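Local coordinates for protein PHOX (Pseudomonas fluorescens, PDB 4AMF) that hydrolyses phosphate monoesters as a beta-propeller alkaline phosphatase that works with an iron-calcium cofactor, at residues R265-N270 and D287-E292; R378-E383 and T399-R404. All coordinates share one frame; numbering follows the deposited sequence.

Contact 1: residues R265-N270 and D287-E292; sequences RFKHEN and DDERGE. With CA (calcium ion), chain F; FEO (mu-oxo-diiron), chain I; ACP (phosphomethylphosphonic acid adenylate ester), chain C.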
ATOM      1  N   ARG A 265      -4.173 -12.864   7.430  1.00 10.32           N
ATOM      2  CA  ARG A 265      -4.863 -12.628   6.169  1.00  9.35           C
ATOM      3  C   ARG A 265      -5.915 -11.514   6.370  1.00 12.14           C
ATOM      4  O   ARG A 265      -6.853 -11.661   7.166  1.00 11.65           O
ATOM      5  CB  ARG A 265      -5.509 -13.909   5.646  1.00 11.31           C
ATOM      6  CG  ARG A 265      -6.335 -13.712   4.371  1.00 10.10           C
ATOM      7  CD  ARG A 265      -6.774 -15.050   3.837  1.00 11.04           C
ATOM      8  NE  ARG A 265      -7.874 -14.941   2.891  1.00 12.13           N
ATOM      9  CZ  ARG A 265      -9.167 -14.952   3.197  1.00 11.74           C
ATOM     10  NH1 ARG A 265      -9.558 -15.066   4.462  1.00 12.04           N
ATOM     11  NH2 ARG A 265     -10.080 -14.839   2.241  1.00 12.61           N
ATOM     12  N   PHE A 266      -5.823 -10.508   5.535  1.00 10.02           N
ATOM     13  CA  PHE A 266      -6.718  -9.357   5.483  1.00 10.44           C
ATOM     14  C   PHE A 266      -6.361  -8.502   4.267  1.00 14.56           C
ATOM     15  O   PHE A 266      -5.580  -8.960   3.442  1.00 13.01           O
ATOM     16  CB  PHE A 266      -6.752  -8.603   6.801  1.00 11.16           C
ATOM     17  CG  PHE A 266      -5.437  -8.215   7.417  1.00 11.78           C
ATOM     18  CD1 PHE A 266      -4.846  -7.007   7.107  1.00 13.06           C
ATOM     19  CD2 PHE A 266      -4.878  -8.973   8.441  1.00 12.85           C
ATOM     20  CE1 PHE A 266      -3.650  -6.614   7.695  1.00 12.53           C
ATOM     21  CE2 PHE A 266      -3.667  -8.582   9.034  1.00 14.79           C
ATOM     22  CZ  PHE A 266      -3.103  -7.364   8.719  1.00 13.87           C
ATOM     23  N   LYS A 267      -6.951  -7.299   4.105  1.00 10.96           N
ATOM     24  CA  LYS A 267      -6.684  -6.471   2.926  1.00 10.67           C
ATOM     25  C   LYS A 267      -5.537  -5.544   3.302  1.00 13.54           C
ATOM     26  O   LYS A 267      -5.695  -4.377   3.700  1.00 12.08           O
ATOM     27  CB  LYS A 267      -7.978  -5.797   2.460  1.00 10.79           C
ATOM     28  CG  LYS A 267      -9.107  -6.806   2.232  1.00  9.80           C
ATOM     29  CD  LYS A 267     -10.285  -6.215   1.539  1.00 14.98           C
ATOM     30  CE  LYS A 267     -11.393  -7.227   1.502  1.00 15.01           C
ATOM     31  NZ  LYS A 267     -12.652  -6.677   0.956  1.00 16.58           N
ATOM     32  N   HIS A 268      -4.357  -6.149   3.245  1.00 12.07           N
ATOM     33  CA  HIS A 268      -3.095  -5.524   3.606  1.00 11.18           C
ATOM     34  C   HIS A 268      -2.733  -4.326   2.769  1.00 13.48           C
ATOM     35  O   HIS A 268      -2.659  -4.465   1.555  1.00 13.73           O
ATOM     36  CB  HIS A 268      -1.943  -6.548   3.483  1.00 11.18           C
ATOM     37  CG  HIS A 268      -1.952  -7.622   4.503  1.00 12.54           C
ATOM     38  ND1 HIS A 268      -1.311  -7.482   5.707  1.00 13.54           N
ATOM     39  CD2 HIS A 268      -2.434  -8.879   4.416  1.00 12.97           C
ATOM     40  CE1 HIS A 268      -1.458  -8.636   6.339  1.00 13.21           C
ATOM     41  NE2 HIS A 268      -2.075  -9.524   5.589  1.00 12.03           N
ATOM     42  N   GLU A 269      -2.504  -3.157   3.395  1.00 11.51           N
ATOM     43  CA  GLU A 269      -2.041  -1.981   2.679  1.00 10.17           C
ATOM     44  C   GLU A 269      -0.502  -1.970   2.593  1.00 11.65           C
ATOM     45  O   GLU A 269       0.027  -2.162   1.531  1.00 12.71           O
ATOM     46  CB  GLU A 269      -2.529  -0.686   3.329  1.00 11.39           C
ATOM     47  CG  GLU A 269      -2.095   0.552   2.559  1.00 10.85           C
ATOM     48  CD  GLU A 269      -3.126   1.163   1.652  1.00 10.49           C
ATOM     49  OE1 GLU A 269      -4.312   0.765   1.732  1.00 13.29           O
ATOM     50  OE2 GLU A 269      -2.721   1.994   0.800  1.00 13.62           O
ATOM     51  N   ASN A 270       0.217  -1.788   3.715  1.00 10.90           N
ATOM     52  CA  ASN A 270       1.680  -1.810   3.698  1.00  9.90           C
ATOM     53  C   ASN A 270       2.168  -2.524   4.952  1.00 12.34           C
ATOM     54  O   ASN A 270       1.352  -3.038   5.736  1.00 12.10           O
ATOM     55  CB  ASN A 270       2.298  -0.416   3.534  1.00 11.54           C
ATOM     56  CG  ASN A 270       2.595   0.328   4.797  1.00 14.09           C
ATOM     57  OD1 ASN A 270       1.856   0.205   5.780  1.00 12.63           O
ATOM     58  ND2 ASN A 270       3.669   1.138   4.798  1.00 13.65           N
ATOM     59  N   ASP A 287      -5.388  -2.874   7.720  1.00 11.72           N
ATOM     60  CA  ASP A 287      -6.389  -3.580   6.932  1.00 11.34           C
ATOM     61  C   ASP A 287      -7.264  -2.519   6.307  1.00 13.72           C
ATOM     62  O   ASP A 287      -8.035  -1.903   7.032  1.00 13.63           O
ATOM     63  CB  ASP A 287      -7.199  -4.504   7.830  1.00 11.69           C
ATOM     64  CG  ASP A 287      -8.185  -5.415   7.100  1.00 12.65           C
ATOM     65  OD1 ASP A 287      -8.245  -5.364   5.842  1.00 10.41           O
ATOM     66  OD2 ASP A 287      -8.953  -6.128   7.784  1.00 11.57           O
ATOM     67  N   ASP A 288      -7.106  -2.230   4.989  1.00  9.74           N
ATOM     68  CA  ASP A 288      -7.809  -1.095   4.414  1.00  8.86           C
ATOM     69  C   ASP A 288      -9.228  -1.391   3.971  1.00 12.85           C
ATOM     70  O   ASP A 288      -9.525  -1.634   2.798  1.00 14.59           O
ATOM     71  CB  ASP A 288      -7.023  -0.422   3.320  1.00 10.55           C
ATOM     72  CG  ASP A 288      -7.736   0.828   2.835  1.00 14.99           C
ATOM     73  OD1 ASP A 288      -8.656   1.289   3.521  1.00 15.44           O
ATOM     74  OD2 ASP A 288      -7.416   1.294   1.757  1.00 14.66           O
ATOM     75  N   GLU A 289     -10.099  -1.264   4.920  1.00  9.98           N
ATOM     76  CA  GLU A 289     -11.544  -1.364   4.704  1.00  9.96           C
ATOM     77  C   GLU A 289     -12.260  -0.567   5.796  1.00 13.38           C
ATOM     78  O   GLU A 289     -11.845  -0.596   6.962  1.00 12.07           O
ATOM     79  CB  GLU A 289     -12.040  -2.807   4.619  1.00 12.32           C
ATOM     80  CG  GLU A 289     -13.512  -2.910   4.251  1.00 14.11           C
ATOM     81  CD  GLU A 289     -13.978  -4.308   3.897  1.00 30.90           C
ATOM     82  OE1 GLU A 289     -13.130  -5.117   3.443  1.00 13.66           O
ATOM     83  OE2 GLU A 289     -15.192  -4.593   4.055  1.00 25.92           O
ATOM     84  N   ARG A 290     -13.288   0.185   5.428  1.00 13.10           N
ATOM     85  CA  ARG A 290     -14.041   0.935   6.434  1.00 13.49           C
ATOM     86  C   ARG A 290     -14.403   0.041   7.647  1.00 14.02           C
ATOM     87  O   ARG A 290     -14.990  -1.025   7.496  1.00 13.37           O
ATOM     88  CB  ARG A 290     -15.350   1.472   5.851  1.00 13.13           C
ATOM     89  CG  ARG A 290     -15.216   2.637   4.895  1.00 22.56           C
ATOM     90  CD  ARG A 290     -16.593   3.112   4.452  1.00 19.50           C
ATOM     91  NE  ARG A 290     -17.130   2.276   3.390  1.00 27.29           N
ATOM     92  CZ  ARG A 290     -16.913   2.454   2.090  0.50 35.28           C
ATOM     93  NH1 ARG A 290     -16.146   3.456   1.661  1.00 35.08           N
ATOM     94  NH2 ARG A 290     -17.449   1.633   1.210  1.00 26.93           N
ATOM     95  N   GLY A 291     -14.004   0.484   8.814  1.00 12.69           N
ATOM     96  CA  GLY A 291     -14.315  -0.176  10.063  1.00 13.97           C
ATOM     97  C   GLY A 291     -13.489  -1.414  10.380  1.00 16.86           C
ATOM     98  O   GLY A 291     -13.837  -2.165  11.302  1.00 16.99           O
ATOM     99  N   GLU A 292     -12.362  -1.605   9.683  1.00 13.76           N
ATOM    100  CA  GLU A 292     -11.436  -2.704   9.973  1.00 12.61           C
ATOM    101  C   GLU A 292     -10.268  -2.216  10.864  1.00 12.80           C
ATOM    102  O   GLU A 292     -10.312  -1.102  11.413  1.00 11.73           O
ATOM    103  CB  GLU A 292     -11.019  -3.432   8.678  1.00 12.86           C
ATOM    104  CG  GLU A 292     -12.164  -4.228   8.078  1.00 14.40           C
ATOM    105  CD  GLU A 292     -12.688  -5.437   8.838  1.00 19.44           C
ATOM    106  OE1 GLU A 292     -12.066  -5.878   9.840  1.00 13.88           O
ATOM    107  OE2 GLU A 292     -13.750  -5.951   8.411  1.00 18.86           O
TER
HETATM  108 CA    CA F1592      -3.239   3.177  -1.098  0.84 12.06          CA
HETATM  109 FE1  FEO I1595      -4.469   0.077  -2.496  0.87 12.30          FE
HETATM  110 FE2  FEO I1595      -5.825   1.177   0.393  0.99 12.82          FE
HETATM  111  O   FEO I1595      -4.597   1.413  -1.107  1.00 13.17           O
HETATM  112  PG  ACP C1589      -7.148   1.888  -2.416  0.81 13.11           P
HETATM  113  O1G ACP C1589      -6.322   3.217  -2.697  0.81 12.20           O
HETATM  114  O2G ACP C1589      -6.398   0.642  -3.182  0.81 12.72           O
HETATM  115  O3G ACP C1589      -7.350   1.664  -0.882  0.81 13.01           O
HETATM  116  PB  ACP C1589      -9.364   3.711  -2.911  0.81 12.96           P
HETATM  117  O1B ACP C1589      -8.995   4.319  -1.617  0.81 14.17           O
HETATM  118  O2B ACP C1589      -9.030   4.422  -4.242  0.81 12.85           O
HETATM  119  C3B ACP C1589      -8.806   2.052  -3.022  0.81 11.40           C
HETATM  120  PA  ACP C1589     -12.178   3.813  -3.677  0.81 18.71           P
HETATM  121  O1A ACP C1589     -12.041   3.003  -4.907  0.81 24.27           O
HETATM  122  O2A ACP C1589     -12.611   5.244  -3.723  0.81 26.70           O
HETATM  123  O3A ACP C1589     -10.927   3.676  -2.759  0.81 14.62           O
HETATM  124  O5' ACP C1589     -13.349   3.132  -2.728  0.81 15.93           O
HETATM  125  C5' ACP C1589     -13.490   3.487  -1.343  0.81 14.67           C
HETATM  126  C4' ACP C1589     -13.439   2.263  -0.466  0.81 13.77           C
HETATM  127  O4' ACP C1589     -14.636   1.486  -0.675  0.81 11.17           O
HETATM  128  C3' ACP C1589     -12.275   1.290  -0.632  0.81 11.79           C
HETATM  129  O3' ACP C1589     -11.888   0.772   0.643  0.81 11.32           O
HETATM  130  C2' ACP C1589     -12.850   0.234  -1.577  0.81 11.37           C
HETATM  131  O2' ACP C1589     -12.176  -1.008  -1.421  0.81 14.98           O
HETATM  132  C1' ACP C1589     -14.316   0.183  -1.131  0.81 12.58           C
HETATM  133  N9  ACP C1589     -15.268  -0.178  -2.174  0.81 12.60           N
HETATM  134  C8  ACP C1589     -15.222   0.153  -3.505  0.81 16.09           C
HETATM  135  N7  ACP C1589     -16.228  -0.306  -4.207  0.81 18.36           N
HETATM  136  C5  ACP C1589     -16.993  -0.994  -3.276  0.81 15.77           C
HETATM  137  C6  ACP C1589     -18.166  -1.770  -3.393  0.81 21.61           C
HETATM  138  N6  ACP C1589     -18.757  -2.053  -4.558  0.81 21.60           N
HETATM  139  N1  ACP C1589     -18.663  -2.330  -2.266  0.81 23.17           N
HETATM  140  C2  ACP C1589     -18.012  -2.142  -1.111  0.81 22.36           C
HETATM  141  N3  ACP C1589     -16.888  -1.453  -0.888  0.81 18.61           N
HETATM  142  C4  ACP C1589     -16.423  -0.908  -2.015  0.81 13.93           C
HETATM  143  O   HOH W   1      -0.962   2.068  -1.707  1.00 14.13           O
HETATM  144  O   HOH W   2      -2.264   4.655  -2.813  1.00 19.09           O
HETATM  145  O   HOH W   3      -3.369   1.910  -3.452  1.00 14.86           O

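Contact 2: residues R378-E383 and T399-R404; sequences RMDRPE and TNNAKR. With CA (calcium ion), chain G; ACP (phosphomethylphosphonic acid adenylate ester), chain C; FEO (mu-oxo-diiron), chain I.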
ATOM      1  N   ARG A 378     -12.633  -0.588  15.578  1.00 11.34           N
ATOM      2  CA  ARG A 378     -12.945  -0.417  14.145  1.00 12.38           C
ATOM      3  C   ARG A 378     -12.438   0.967  13.745  1.00 16.64           C
ATOM      4  O   ARG A 378     -12.753   1.951  14.412  1.00 14.83           O
ATOM      5  CB  ARG A 378     -14.435  -0.578  13.909  1.00 13.51           C
ATOM      6  CG  ARG A 378     -14.987  -1.947  14.278  1.00 12.80           C
ATOM      7  CD  ARG A 378     -16.445  -2.072  13.910  1.00 15.45           C
ATOM      8  NE  ARG A 378     -16.609  -2.193  12.464  1.00 19.18           N
ATOM      9  CZ  ARG A 378     -17.766  -2.310  11.828  1.00 21.91           C
ATOM     10  NH1 ARG A 378     -18.912  -2.279  12.503  1.00 23.00           N
ATOM     11  NH2 ARG A 378     -17.791  -2.443  10.511  1.00 18.01           N
ATOM     12  N   MET A 379     -11.630   1.043  12.655  1.00 12.93           N
ATOM     13  CA  MET A 379     -10.940   2.252  12.261  1.00 11.51           C
ATOM     14  C   MET A 379     -11.397   2.798  10.934  1.00 13.39           C
ATOM     15  O   MET A 379     -11.962   2.094  10.095  1.00 12.23           O
ATOM     16  CB  MET A 379      -9.415   1.988  12.157  1.00 12.53           C
ATOM     17  CG  MET A 379      -8.782   1.387  13.409  1.00 12.91           C
ATOM     18  SD  MET A 379      -8.929   2.492  14.835  1.00 15.45           S
ATOM     19  CE  MET A 379      -7.740   3.730  14.353  1.00 13.15           C
ATOM     20  N   ASP A 380     -11.111   4.109  10.746  1.00 11.81           N
ATOM     21  CA  ASP A 380     -11.421   4.783   9.481  1.00 11.81           C
ATOM     22  C   ASP A 380     -10.410   4.466   8.389  1.00 14.54           C
ATOM     23  O   ASP A 380      -9.623   5.324   7.990  1.00 15.34           O
ATOM     24  CB  ASP A 380     -11.496   6.311   9.677  1.00 12.32           C
ATOM     25  CG  ASP A 380     -12.679   6.817  10.466  1.00 15.71           C
ATOM     26  OD1 ASP A 380     -13.571   6.009  10.776  1.00 14.00           O
ATOM     27  OD2 ASP A 380     -12.724   8.038  10.745  1.00 16.05           O
ATOM     28  N   ARG A 381     -10.439   3.240   7.876  1.00 12.80           N
ATOM     29  CA  ARG A 381      -9.599   2.843   6.747  1.00 12.04           C
ATOM     30  C   ARG A 381      -8.107   3.075   6.899  1.00 13.75           C
ATOM     31  O   ARG A 381      -7.531   3.993   6.307  1.00 13.86           O
ATOM     32  CB  ARG A 381     -10.088   3.511   5.466  1.00 12.55           C
ATOM     33  CG  ARG A 381     -11.427   2.996   4.991  1.00 11.60           C
ATOM     34  CD  ARG A 381     -11.719   3.554   3.639  1.00 15.93           C
ATOM     35  NE  ARG A 381     -10.722   3.064   2.684  1.00 17.48           N
ATOM     36  CZ  ARG A 381     -10.460   3.604   1.498  1.00 21.93           C
ATOM     37  NH1 ARG A 381     -11.163   4.645   1.060  1.00 13.80           N
ATOM     38  NH2 ARG A 381      -9.513   3.091   0.726  1.00 14.25           N
ATOM     39  N   PRO A 382      -7.446   2.259   7.720  1.00 12.19           N
ATOM     40  CA  PRO A 382      -5.993   2.380   7.818  1.00 11.63           C
ATOM     41  C   PRO A 382      -5.333   2.093   6.469  1.00 14.82           C
ATOM     42  O   PRO A 382      -5.553   1.022   5.888  1.00 15.24           O
ATOM     43  CB  PRO A 382      -5.593   1.376   8.914  1.00 14.09           C
ATOM     44  CG  PRO A 382      -6.820   0.595   9.240  1.00 17.58           C
ATOM     45  CD  PRO A 382      -7.994   1.113   8.458  1.00 14.03           C
ATOM     46  N   GLU A 383      -4.510   3.024   5.997  1.00 12.41           N
ATOM     47  CA  GLU A 383      -3.722   2.806   4.801  1.00 11.20           C
ATOM     48  C   GLU A 383      -2.249   2.707   5.228  1.00 13.83           C
ATOM     49  O   GLU A 383      -1.952   1.799   6.017  1.00 15.33           O
ATOM     50  CB  GLU A 383      -4.073   3.768   3.660  1.00 12.09           C
ATOM     51  CG  GLU A 383      -5.459   3.463   3.101  1.00 11.50           C
ATOM     52  CD  GLU A 383      -5.729   3.984   1.695  1.00 18.38           C
ATOM     53  OE1 GLU A 383      -6.038   5.182   1.589  1.00 15.76           O
ATOM     54  OE2 GLU A 383      -5.562   3.241   0.699  1.00 13.76           O
ATOM     55  N   THR A 399      -7.673   7.057   5.927  1.00 11.71           N
ATOM     56  CA  THR A 399      -7.958   7.823   4.712  1.00 11.28           C
ATOM     57  C   THR A 399      -9.288   8.505   4.639  1.00 13.88           C
ATOM     58  O   THR A 399      -9.355   9.653   4.192  1.00 13.76           O
ATOM     59  CB  THR A 399      -7.618   7.037   3.448  1.00 15.92           C
ATOM     60  OG1 THR A 399      -7.395   7.970   2.369  1.00 12.76           O
ATOM     61  CG2 THR A 399      -8.634   6.016   3.116  1.00 12.58           C
ATOM     62  N   ASN A 400     -10.328   7.833   5.102  1.00 12.74           N
ATOM     63  CA  ASN A 400     -11.689   8.372   5.191  1.00 12.14           C
ATOM     64  C   ASN A 400     -12.568   7.270   5.728  1.00 16.16           C
ATOM     65  O   ASN A 400     -12.109   6.132   5.863  1.00 15.33           O
ATOM     66  CB  ASN A 400     -12.234   8.866   3.806  1.00 11.92           C
ATOM     67  CG  ASN A 400     -12.000   7.947   2.646  1.00 14.22           C
ATOM     68  OD1 ASN A 400     -12.539   6.838   2.600  1.00 15.47           O
ATOM     69  ND2 ASN A 400     -11.298   8.424   1.622  1.00 15.67           N
ATOM     70  N   ASN A 401     -13.831   7.578   6.027  1.00 13.24           N
ATOM     71  CA  ASN A 401     -14.827   6.589   6.387  1.00 13.76           C
ATOM     72  C   ASN A 401     -16.216   7.197   6.308  1.00 16.84           C
ATOM     73  O   ASN A 401     -16.723   7.713   7.308  1.00 15.94           O
ATOM     74  CB  ASN A 401     -14.613   5.971   7.757  1.00 11.25           C
ATOM     75  CG  ASN A 401     -15.588   4.842   8.028  1.00 15.00           C
ATOM     76  OD1 ASN A 401     -16.464   4.510   7.230  1.00 16.19           O
ATOM     77  ND2 ASN A 401     -15.432   4.217   9.176  1.00 13.67           N
ATOM     78  N   ALA A 402     -16.792   7.143   5.115  1.00 16.11           N
ATOM     79  CA  ALA A 402     -18.141   7.654   4.849  1.00 18.98           C
ATOM     80  C   ALA A 402     -19.211   7.034   5.771  1.00 22.83           C
ATOM     81  O   ALA A 402     -20.266   7.649   5.983  1.00 23.81           O
ATOM     82  CB  ALA A 402     -18.506   7.439   3.390  1.00 20.19           C
ATOM     83  N   LYS A 403     -18.957   5.820   6.319  1.00 19.31           N
ATOM     84  CA  LYS A 403     -19.908   5.149   7.221  1.00 18.60           C
ATOM     85  C   LYS A 403     -19.636   5.404   8.704  1.00 21.34           C
ATOM     86  O   LYS A 403     -20.327   4.816   9.518  1.00 19.38           O
ATOM     87  CB  LYS A 403     -19.928   3.653   6.964  1.00 20.20           C
ATOM     88  CG  LYS A 403     -20.348   3.249   5.564  1.00 28.82           C
ATOM     89  CD  LYS A 403     -20.452   1.731   5.568  1.00 41.02           C
ATOM     90  CE  LYS A 403     -20.937   1.078   4.303  1.00 45.68           C
ATOM     91  NZ  LYS A 403     -21.098  -0.385   4.522  1.00 42.51           N
ATOM     92  N   ARG A 404     -18.632   6.219   9.099  1.00 16.57           N
ATOM     93  CA  ARG A 404     -18.423   6.472  10.527  1.00 17.70           C
ATOM     94  C   ARG A 404     -19.712   7.124  11.091  1.00 23.72           C
ATOM     95  O   ARG A 404     -20.271   8.031  10.455  1.00 20.45           O
ATOM     96  CB  ARG A 404     -17.227   7.392  10.747  1.00 17.31           C
ATOM     97  CG  ARG A 404     -16.896   7.754  12.201  1.00 18.64           C
ATOM     98  CD  ARG A 404     -16.652   6.573  13.116  1.00 20.91           C
ATOM     99  NE  ARG A 404     -15.544   5.743  12.655  1.00 17.38           N
ATOM    100  CZ  ARG A 404     -15.091   4.664  13.285  1.00 24.17           C
ATOM    101  NH1 ARG A 404     -15.659   4.252  14.415  1.00 19.26           N
ATOM    102  NH2 ARG A 404     -14.074   3.979  12.785  1.00 19.63           N
TER
HETATM  103 CA    CA G1593      -6.647   4.861  -0.973  0.96 13.34          CA
HETATM  104  PG  ACP C1589      -7.148   1.888  -2.416  0.81 13.11           P
HETATM  105  O1G ACP C1589      -6.322   3.217  -2.697  0.81 12.20           O
HETATM  106  O2G ACP C1589      -6.398   0.642  -3.182  0.81 12.72           O
HETATM  107  O3G ACP C1589      -7.350   1.664  -0.882  0.81 13.01           O
HETATM  108  PB  ACP C1589      -9.364   3.711  -2.911  0.81 12.96           P
HETATM  109  O1B ACP C1589      -8.995   4.319  -1.617  0.81 14.17           O
HETATM  110  O2B ACP C1589      -9.030   4.422  -4.242  0.81 12.85           O
HETATM  111  C3B ACP C1589      -8.806   2.052  -3.022  0.81 11.40           C
HETATM  112  PA  ACP C1589     -12.178   3.813  -3.677  0.81 18.71           P
HETATM  113  O1A ACP C1589     -12.041   3.003  -4.907  0.81 24.27           O
HETATM  114  O2A ACP C1589     -12.611   5.244  -3.723  0.81 26.70           O
HETATM  115  O3A ACP C1589     -10.927   3.676  -2.759  0.81 14.62           O
HETATM  116  O5' ACP C1589     -13.349   3.132  -2.728  0.81 15.93           O
HETATM  117  C5' ACP C1589     -13.490   3.487  -1.343  0.81 14.67           C
HETATM  118  C4' ACP C1589     -13.439   2.263  -0.466  0.81 13.77           C
HETATM  119  O4' ACP C1589     -14.636   1.486  -0.675  0.81 11.17           O
HETATM  120  C3' ACP C1589     -12.275   1.290  -0.632  0.81 11.79           C
HETATM  121  O3' ACP C1589     -11.888   0.772   0.643  0.81 11.32           O
HETATM  122  C2' ACP C1589     -12.850   0.234  -1.577  0.81 11.37           C
HETATM  123  O2' ACP C1589     -12.176  -1.008  -1.421  0.81 14.98           O
HETATM  124  C1' ACP C1589     -14.316   0.183  -1.131  0.81 12.58           C
HETATM  125  N9  ACP C1589     -15.268  -0.178  -2.174  0.81 12.60           N
HETATM  126  C8  ACP C1589     -15.222   0.153  -3.505  0.81 16.09           C
HETATM  127  N7  ACP C1589     -16.228  -0.306  -4.207  0.81 18.36           N
HETATM  128  C5  ACP C1589     -16.993  -0.994  -3.276  0.81 15.77           C
HETATM  129  C6  ACP C1589     -18.166  -1.770  -3.393  0.81 21.61           C
HETATM  130  N6  ACP C1589     -18.757  -2.053  -4.558  0.81 21.60           N
HETATM  131  N1  ACP C1589     -18.663  -2.330  -2.266  0.81 23.17           N
HETATM  132  C2  ACP C1589     -18.012  -2.142  -1.111  0.81 22.36           C
HETATM  133  N3  ACP C1589     -16.888  -1.453  -0.888  0.81 18.61           N
HETATM  134  C4  ACP C1589     -16.423  -0.908  -2.015  0.81 13.93           C
HETATM  135 FE1  FEO I1595      -4.469   0.077  -2.496  0.87 12.30          FE
HETATM  136 FE2  FEO I1595      -5.825   1.177   0.393  0.99 12.82          FE
HETATM  137  O   FEO I1595      -4.597   1.413  -1.107  1.00 13.17           O
HETATM  138  O   HOH W   4     -14.580   2.501  16.304  1.00 24.01           O
HETATM  139  O   HOH W   5     -10.587   6.842  -0.758  1.00 18.78           O
HETATM  140  O   HOH W   6      -7.560   6.825  -0.181  1.00 12.93           O
HETATM  141  O   HOH W   3      -3.369   1.910  -3.452  1.00 14.86           O

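Contact 1: residues R265-N270 and D287-E292
Glu-269 and Asp-288 bring this buried, metal-bridged contact together at the start of strand 268-275, where it meets the end of strand 280-287 near the centre of the beta-propeller, at its metal site. Their acidic oxygens, Glu-269 OE1 and Asp-288 OD2, lie 3.1 Å apart because both ligate FE2 of the mu-oxo-diiron group, each at 2.1 Å. The bend of the Glu-269 chain at chi2 (100°) places its carboxylate, whose two oxygens bind different metals: OE2 binds the chain F calcium ion at 2.3 Å. Behind the metals a backbone bond and a backbone-to-carboxylate hydrogen bond join the segments: Asp-288 N donates to Lys-267 O at 2.9 Å, and Lys-267 N to Asp-287 OD1 from above the carboxylate plane. The Asp-287 side chain also leans on Phe-266, its CB 3.5 Å from CD1 of the ring. Farther out, the extended Lys-267 chain carries NZ to Glu-289 OE1 at 3.0 Å in a salt bridge; NZ also has Tyr-212 as a partner. Arg-368 pairs with both Asp-287 and Glu-289, and Asp-288 has Arg-381 as a partner. Trp-384 of strand 382-387 and Cys-175 of strand 174-179 touch Glu-269, while Met-285 of strand 280-287 packs against Phe-266.

Contact 2: residues R378-E383 and T399-R404
Arg-404 reaches Asp-380 through a chain bent at chi2 and chi3 (57° and 59°), which sets its guanidinium edge against Asp-380, whose CG stands beside the backbone N. The grip is side-on and falls on one oxygen: Arg-404 NE lies 2.7 Å from Asp-380 OD1, on its syn side, and Arg-404 NH2 comes to the same atom from above the carboxylate plane. Asn-401 ND2 is a third donor to Asp-380 OD1, at 3.0 Å, with its amide nearly perpendicular to the carboxylate; Gln-409 takes ND2 as well. Arg-404 NH2 also bonds Arg-378 O at 2.9 Å, and water 4 links that carbonyl to NH1. With an alanine in place of Arg-404, Asp-380 would probably lose its charged mate and Arg-378 O its direct donor. The Asn-401 to Arg-404 type I turn, with an Asx turn at Asn-401, shapes this loop after strand 394-398, and Thr-399 N donates to Arg-381 O just before strand 382-387 of the propeller. Nearer the substrate analogue, Arg-381 is sandwiched: Thr-399 CG2 sits 3.4 Å above the centre of one guanidinium face and the ribose O3' of the analogue lies over the other. Asn-400 OD1 accepts from Arg-381 NH1 at 3.0 Å, while Arg-381 NH2 makes a nearly straight bond (175°) to O1B of the analogue at 2.7 Å. Glu-383 chelates the chain G calcium ion through OE1 and OE2, and OE2 also ligates FE2 of the mu-oxo-diiron group; Thr-399 CB packs 3.1 Å from Glu-383 OE1.

Contact 1 closes before contact 2 opens along the chain, and their centres lie about 10 Å apart. Both reach the same antiparallel sheet, whose outermost strands, 268-275 and 382-387, each supply a glutamate to the metals. The two sites touch directly: Asp-288 OD1 forms a salt bridge with Arg-381 NE at 2.8 Å, Glu-292 O and Met-379 N probably share a hydrogen bond, and Arg-290 packs on Asn-401. Both contacts give ligands to the diiron group; Glu-269 of contact 1 binds one calcium ion, while Glu-383 of contact 2 binds a second and also belongs to the site of the first. Both border the pocket of the substrate analogue, its phosphate and ribose parts.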